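De Novo Protein OR329 (Artificial gene, PDB 4HXT) has no known natural function but is a computationally designed armadillo-repeat protein, present here as a two-chain assembly and probably made to self-associate into a homo-oligomer. Local coordinates at residues 48-53 against 83-88; 67-72 against 107-112; 119-124 against 155-160. One frame throughout, in Å; residues are numbered along the deposited sequence.

Contact 1: 48-53 against 83-88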
# COMPACT_ATOMS: atom_id res chain seq x y z
N VAL A 48 7.18 9.76 -25.67
CA VAL A 48 7.93 10.82 -26.34
C VAL A 48 8.51 11.80 -25.33
O VAL A 48 9.65 12.23 -25.47
CB VAL A 48 7.03 11.57 -27.35
CG1 VAL A 48 7.82 12.67 -28.05
CG2 VAL A 48 6.46 10.58 -28.37
N LEU A 49 7.73 12.16 -24.32
CA LEU A 49 8.21 13.10 -23.30
C LEU A 49 9.37 12.50 -22.51
O LEU A 49 10.30 13.20 -22.13
CB LEU A 49 7.08 13.47 -22.33
CG LEU A 49 6.07 14.46 -22.91
CD1 LEU A 49 4.89 14.58 -21.98
CD2 LEU A 49 6.75 15.82 -23.12
N VAL A 50 9.30 11.19 -22.27
CA VAL A 50 10.35 10.49 -21.55
C VAL A 50 11.63 10.52 -22.37
O VAL A 50 12.73 10.59 -21.83
CB VAL A 50 9.95 9.03 -21.24
CG1 VAL A 50 11.17 8.23 -20.78
CG2 VAL A 50 8.88 9.01 -20.16
N LYS A 51 11.49 10.46 -23.69
CA LYS A 51 12.66 10.50 -24.55
C LYS A 51 13.26 11.91 -24.48
O LYS A 51 14.47 12.08 -24.44
CB LYS A 51 12.29 10.17 -25.99
CG LYS A 51 13.46 9.59 -26.78
CD LYS A 51 13.41 10.00 -28.24
CE LYS A 51 14.40 9.20 -29.07
NZ LYS A 51 13.99 7.78 -29.20
N LEU A 52 12.40 12.93 -24.46
CA LEU A 52 12.88 14.31 -24.39
C LEU A 52 13.64 14.60 -23.11
O LEU A 52 14.39 15.58 -23.04
CB LEU A 52 11.72 15.31 -24.53
CG LEU A 52 11.08 15.49 -25.91
CD1 LEU A 52 10.31 16.81 -25.93
CD2 LEU A 52 12.15 15.51 -26.98
N LEU A 53 13.45 13.76 -22.10
CA LEU A 53 14.14 13.94 -20.83
C LEU A 53 15.63 13.73 -21.02
O LEU A 53 16.45 14.23 -20.25
CB LEU A 53 13.62 12.94 -19.79
CG LEU A 53 12.18 13.09 -19.30
CD1 LEU A 53 11.88 11.99 -18.28
CD2 LEU A 53 11.97 14.46 -18.68
N VAL A 83 5.67 5.01 -15.69
CA VAL A 83 6.51 3.93 -15.18
C VAL A 83 6.82 2.89 -16.24
O VAL A 83 7.97 2.47 -16.40
CB VAL A 83 5.84 3.24 -13.96
CG1 VAL A 83 6.71 2.09 -13.48
CG2 VAL A 83 5.65 4.26 -12.83
N ASP A 84 5.81 2.48 -17.00
CA ASP A 84 5.99 1.48 -18.04
C ASP A 84 6.84 1.97 -19.21
O ASP A 84 7.33 1.18 -20.01
CB ASP A 84 4.64 0.98 -18.55
CG ASP A 84 3.96 0.02 -17.58
OD1 ASP A 84 4.57 -0.32 -16.53
OD2 ASP A 84 2.83 -0.41 -17.86
N ALA A 85 7.01 3.28 -19.30
CA ALA A 85 7.81 3.87 -20.37
C ALA A 85 9.23 4.09 -19.86
O ALA A 85 10.07 4.66 -20.56
CB ALA A 85 7.21 5.20 -20.81
N GLY A 86 9.50 3.63 -18.63
CA GLY A 86 10.82 3.78 -18.05
C GLY A 86 11.15 5.19 -17.60
O GLY A 86 12.32 5.53 -17.40
N GLY A 87 10.12 6.00 -17.42
CA GLY A 87 10.32 7.38 -17.00
C GLY A 87 10.93 7.61 -15.62
O GLY A 87 11.60 8.62 -15.41
N VAL A 88 10.70 6.69 -14.69
CA VAL A 88 11.23 6.84 -13.34
C VAL A 88 12.76 6.81 -13.27
O VAL A 88 13.38 7.67 -12.64
CB VAL A 88 10.66 5.75 -12.40
CG1 VAL A 88 11.38 5.77 -11.06
CG2 VAL A 88 9.16 5.99 -12.18
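V50, near the end of helix 45-52, sets both of its methyls against the bend at A85 and G86 and the first residue of helix 87-94, G87. The close side is at G87. CG2 of V50 rests 3.8 Å from the CA of G87, and the two backbones come within 5.5 Å there, CA of V50 to CA of G87. A side chain on G87 would probably crowd CG2 of V50, so the lack of one suits the approach. G86, at positive phi, closes helix 76-84 with a Schellman motif and stands at the N-cap position of helix 87-94. L53 adds a long but buried contact, its CD1 4.4 Å from the carbonyl O of G87; it also packs on V90, L91 and L94 further along helix 87-94, and on L68.

The less buried side lies between V50 and A85, both partly exposed. CG1, anti to the backbone N (chi1 167°), is the second prong of the valine and lies 3.7 Å from the carbonyl O of A85, while the CB of A85 stays 4.2 Å from V50 CG2. With methyls meeting mainly backbone and no polar bond between the two segments, the contact depends on shape and on the small residues opposite the valine.

Contact 2: 67-72 against 107-112; sequences ALANIA and ARALAN
R108 and N112 reach from helix 100-113 across to helix 58-71, whose short segment runs nearly parallel to it at 17°, the side-by-side stacking of near-parallel helices seen in armadillo-repeat solenoids. The axes of the two segments approach to 8.0 Å, a close spacing made possible by alanines.

R108 comes first. Its CG lies anti to the backbone N (chi1 -177°), and a bend at chi3 (73°) lays one face of the guanidinium against the CB of A69, which sits 3.4 Å from the plane, over its centre. At the edge, NH1 and NH2 both donate to OD1 of N70, at 3.0 and 2.9 Å, close to the guanidinium plane. The NH1 bond runs nearly along the C=O axis, while NH2 lies above the carbonyl plane. The N70 amide is steeply turned against the guanidinium, and its ND2 bonds the carbonyl O of A27. E105 forms a salt bridge with NH2 of R108 and should help fix the arginine.

One residue on, A109 meets A69 methyl to methyl, CB to CB 3.6 Å, at the point where the backbones are nearest. N112 ends the walk with its CB against the CB of A72 and its OD1 taken by R150. Its ND2 donates to the main-chain O of A69 at 2.8 Å, lying above that carbonyl's plane while the oxygen stays in the plane of the N112 amide.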
# COMPACT_ATOMS: atom_id res chain seq x y z
N ALA A 67 6.02 18.65 -17.94
CA ALA A 67 4.83 18.07 -18.55
C ALA A 67 4.53 16.72 -17.91
O ALA A 67 3.37 16.40 -17.65
CB ALA A 67 5.04 17.90 -20.05
N LEU A 68 5.57 15.92 -17.66
CA LEU A 68 5.39 14.61 -17.05
C LEU A 68 4.93 14.72 -15.60
O LEU A 68 4.14 13.90 -15.13
CB LEU A 68 6.70 13.81 -17.14
CG LEU A 68 7.02 13.27 -18.54
CD1 LEU A 68 8.46 12.76 -18.61
CD2 LEU A 68 6.03 12.15 -18.88
N ALA A 69 5.42 15.74 -14.90
CA ALA A 69 5.04 15.96 -13.51
C ALA A 69 3.55 16.29 -13.45
O ALA A 69 2.85 15.86 -12.54
CB ALA A 69 5.86 17.09 -12.90
N ASN A 70 3.08 17.07 -14.42
CA ASN A 70 1.67 17.44 -14.47
C ASN A 70 0.84 16.22 -14.82
O ASN A 70 -0.26 16.03 -14.29
CB ASN A 70 1.45 18.54 -15.51
CG ASN A 70 1.92 19.90 -15.02
OD1 ASN A 70 2.58 20.00 -13.98
ND2 ASN A 70 1.59 20.95 -15.76
N ILE A 71 1.37 15.39 -15.71
CA ILE A 71 0.70 14.16 -16.11
C ILE A 71 0.62 13.21 -14.92
O ILE A 71 -0.42 12.60 -14.66
CB ILE A 71 1.50 13.46 -17.26
CG1 ILE A 71 1.33 14.26 -18.56
CG2 ILE A 71 1.03 12.02 -17.44
CD1 ILE A 71 2.22 13.78 -19.70
N ALA A 72 1.72 13.11 -14.17
CA ALA A 72 1.80 12.24 -13.01
C ALA A 72 0.85 12.63 -11.88
O ALA A 72 0.64 11.86 -10.95
CB ALA A 72 3.23 12.18 -12.50
N ALA A 107 12.09 16.25 -9.45
CA ALA A 107 11.66 15.88 -8.10
C ALA A 107 10.15 16.00 -7.96
O ALA A 107 9.51 15.16 -7.32
CB ALA A 107 12.37 16.77 -7.07
N ARG A 108 9.57 17.04 -8.55
CA ARG A 108 8.13 17.22 -8.48
C ARG A 108 7.42 16.07 -9.19
O ARG A 108 6.38 15.59 -8.73
CB ARG A 108 7.72 18.56 -9.12
CG ARG A 108 6.23 18.84 -9.02
CD ARG A 108 5.90 20.28 -9.39
NE ARG A 108 6.00 20.55 -10.82
CZ ARG A 108 5.04 20.29 -11.71
NH1 ARG A 108 3.89 19.76 -11.32
NH2 ARG A 108 5.24 20.58 -12.99
N ALA A 109 7.97 15.62 -10.31
CA ALA A 109 7.36 14.51 -11.05
C ALA A 109 7.42 13.24 -10.21
O ALA A 109 6.44 12.49 -10.13
CB ALA A 109 8.09 14.29 -12.37
N LEU A 110 8.57 12.99 -9.58
CA LEU A 110 8.73 11.81 -8.76
C LEU A 110 7.81 11.89 -7.54
O LEU A 110 7.23 10.88 -7.13
CB LEU A 110 10.20 11.67 -8.33
CG LEU A 110 11.11 11.19 -9.46
CD1 LEU A 110 12.56 11.21 -9.02
CD2 LEU A 110 10.70 9.77 -9.86
N ALA A 111 7.65 13.09 -6.99
CA ALA A 111 6.77 13.27 -5.85
C ALA A 111 5.33 12.91 -6.25
O ALA A 111 4.63 12.22 -5.50
CB ALA A 111 6.83 14.72 -5.35
N ASN A 112 4.90 13.36 -7.43
CA ASN A 112 3.55 13.06 -7.90
C ASN A 112 3.40 11.59 -8.22
O ASN A 112 2.36 10.99 -7.93
CB ASN A 112 3.21 13.91 -9.13
CG ASN A 112 3.09 15.38 -8.79
OD1 ASN A 112 3.10 15.76 -7.62
ND2 ASN A 112 2.96 16.22 -9.81

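Contact 3: 119-124 against 155-160; sequences EAIKAI and IASGPD
I121 turns out from helix 118-126 and lays its two branches on different parts of the turn that follows helix 142-155. CG1 is anti to the carbonyl carbon, beside the backbone N (chi1 -65°), and chi2 near 176° extends the chain fully. That carries CD1 out to the CA of G158, 3.7 Å away. The shorter branch, CG2, points elsewhere: it packs on CG2 of I155 at 3.9 Å, and the carbonyl O of I155 is at the same distance.

I155 has the same conformation at both torsions, as does I124 one helical turn on from I121. CD1 at the end of the extended arm of I155 meets CG2 of I124 at 3.9 Å. Each pair crosses at a slant, branch against branch. An alanine in place of I121 would lose both branches, and is likely to open a gap over G158 and take away the methyl that CG2 of I155 meets on helix 118-126.

The turn itself is type I, from I155 to G158, held by the bond from G158 N to I155 O (3.0 Å); OG of S157 bonds the carbonyl O of N154. A side chain on G158 would run into both CD1 of I121 and the ring of P159. A162 of the next helix, 160-168, also touches I121 and I155. Beyond the turn, P159 packs on P159 of the second subunit. The arrangement is that of an armadillo-type helical repeat, with a short helix lying against the tight turn that ends a longer one and leads into helix 160-168.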
# COMPACT_ATOMS: atom_id res chain seq x y z
N GLU A 119 2.79 0.13 -6.45
CA GLU A 119 3.68 -0.29 -7.53
C GLU A 119 4.47 0.90 -8.08
O GLU A 119 5.61 0.74 -8.52
CB GLU A 119 2.89 -0.94 -8.67
CG GLU A 119 2.28 -2.31 -8.33
CD GLU A 119 3.34 -3.39 -8.15
OE1 GLU A 119 4.45 -3.25 -8.70
OE2 GLU A 119 3.05 -4.40 -7.47
N ALA A 120 3.86 2.08 -8.06
CA ALA A 120 4.54 3.28 -8.56
C ALA A 120 5.67 3.67 -7.62
O ALA A 120 6.76 4.05 -8.05
CB ALA A 120 3.55 4.43 -8.70
N ILE A 121 5.42 3.56 -6.32
CA ILE A 121 6.43 3.89 -5.32
C ILE A 121 7.58 2.88 -5.41
O ILE A 121 8.75 3.25 -5.31
CB ILE A 121 5.82 3.87 -3.90
CG1 ILE A 121 4.77 4.98 -3.79
CG2 ILE A 121 6.91 4.05 -2.86
CD1 ILE A 121 4.03 5.00 -2.47
N LYS A 122 7.25 1.61 -5.60
CA LYS A 122 8.26 0.57 -5.72
C LYS A 122 9.20 0.86 -6.88
O LYS A 122 10.40 0.63 -6.79
CB LYS A 122 7.60 -0.80 -5.93
CG LYS A 122 8.60 -1.93 -6.15
CD LYS A 122 7.90 -3.28 -6.22
CE LYS A 122 8.86 -4.39 -6.64
NZ LYS A 122 10.00 -4.51 -5.70
N ALA A 123 8.65 1.37 -7.98
CA ALA A 123 9.46 1.70 -9.15
C ALA A 123 10.54 2.72 -8.76
O ALA A 123 11.70 2.59 -9.16
CB ALA A 123 8.58 2.25 -10.26
N ILE A 124 10.15 3.71 -7.97
CA ILE A 124 11.09 4.74 -7.53
C ILE A 124 12.16 4.16 -6.62
O ILE A 124 13.33 4.51 -6.73
CB ILE A 124 10.37 5.87 -6.78
CG1 ILE A 124 9.37 6.56 -7.70
CG2 ILE A 124 11.39 6.88 -6.26
CD1 ILE A 124 8.50 7.59 -6.99
N ILE A 155 6.55 8.76 -0.59
CA ILE A 155 7.15 7.44 -0.65
C ILE A 155 6.93 6.71 0.68
O ILE A 155 6.64 5.52 0.70
CB ILE A 155 8.66 7.54 -0.96
CG1 ILE A 155 8.85 7.99 -2.41
CG2 ILE A 155 9.36 6.22 -0.68
CD1 ILE A 155 10.29 8.29 -2.78
N ALA A 156 7.06 7.45 1.78
CA ALA A 156 6.90 6.88 3.11
C ALA A 156 5.47 6.43 3.43
O ALA A 156 5.24 5.81 4.47
CB ALA A 156 7.38 7.88 4.17
N SER A 157 4.52 6.75 2.56
CA SER A 157 3.15 6.34 2.78
C SER A 157 2.90 5.00 2.10
O SER A 157 1.79 4.47 2.13
CB SER A 157 2.18 7.38 2.22
OG SER A 157 2.18 7.36 0.80
N GLY A 158 3.94 4.44 1.48
CA GLY A 158 3.79 3.18 0.78
C GLY A 158 4.07 1.93 1.60
O GLY A 158 3.93 1.94 2.82
N PRO A 159 4.50 0.84 0.95
CA PRO A 159 4.80 -0.41 1.64
C PRO A 159 6.01 -0.34 2.56
O PRO A 159 6.76 0.63 2.55
CB PRO A 159 4.99 -1.40 0.49
CG PRO A 159 5.55 -0.54 -0.59
CD PRO A 159 4.70 0.70 -0.51
N ASP A 160 6.18 -1.39 3.36
CA ASP A 160 7.29 -1.49 4.30
C ASP A 160 8.64 -1.26 3.63
O ASP A 160 9.48 -0.52 4.14
CB ASP A 160 7.29 -2.87 4.96
CG ASP A 160 8.33 -3.00 6.06
OD1 ASP A 160 8.06 -2.52 7.18
OD2 ASP A 160 9.41 -3.57 5.80

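How the contacts relate
Contact 2 is the most central of the three and the only one with polar bonds between its segments; there an arginine and two asparagines work beside small methyls. Contact 1, further out and only partly buried, and contact 3, buried, rely on aliphatic branches set against glycine-containing bends. Contacts 1 and 2 interlock along the chain: helices 45-52 and 58-71 are consecutive, and L53 packs on L68, with L49 on I71. Contact 3 follows in series, joined to contact 2 where CD1 of I124 touches the carbonyl O of L110, and to contact 1 through V83 and V88, which pack on A123 and I124. Contacts 1 and 3 also touch the second subunit, whereas contact 2 stays within its own chain.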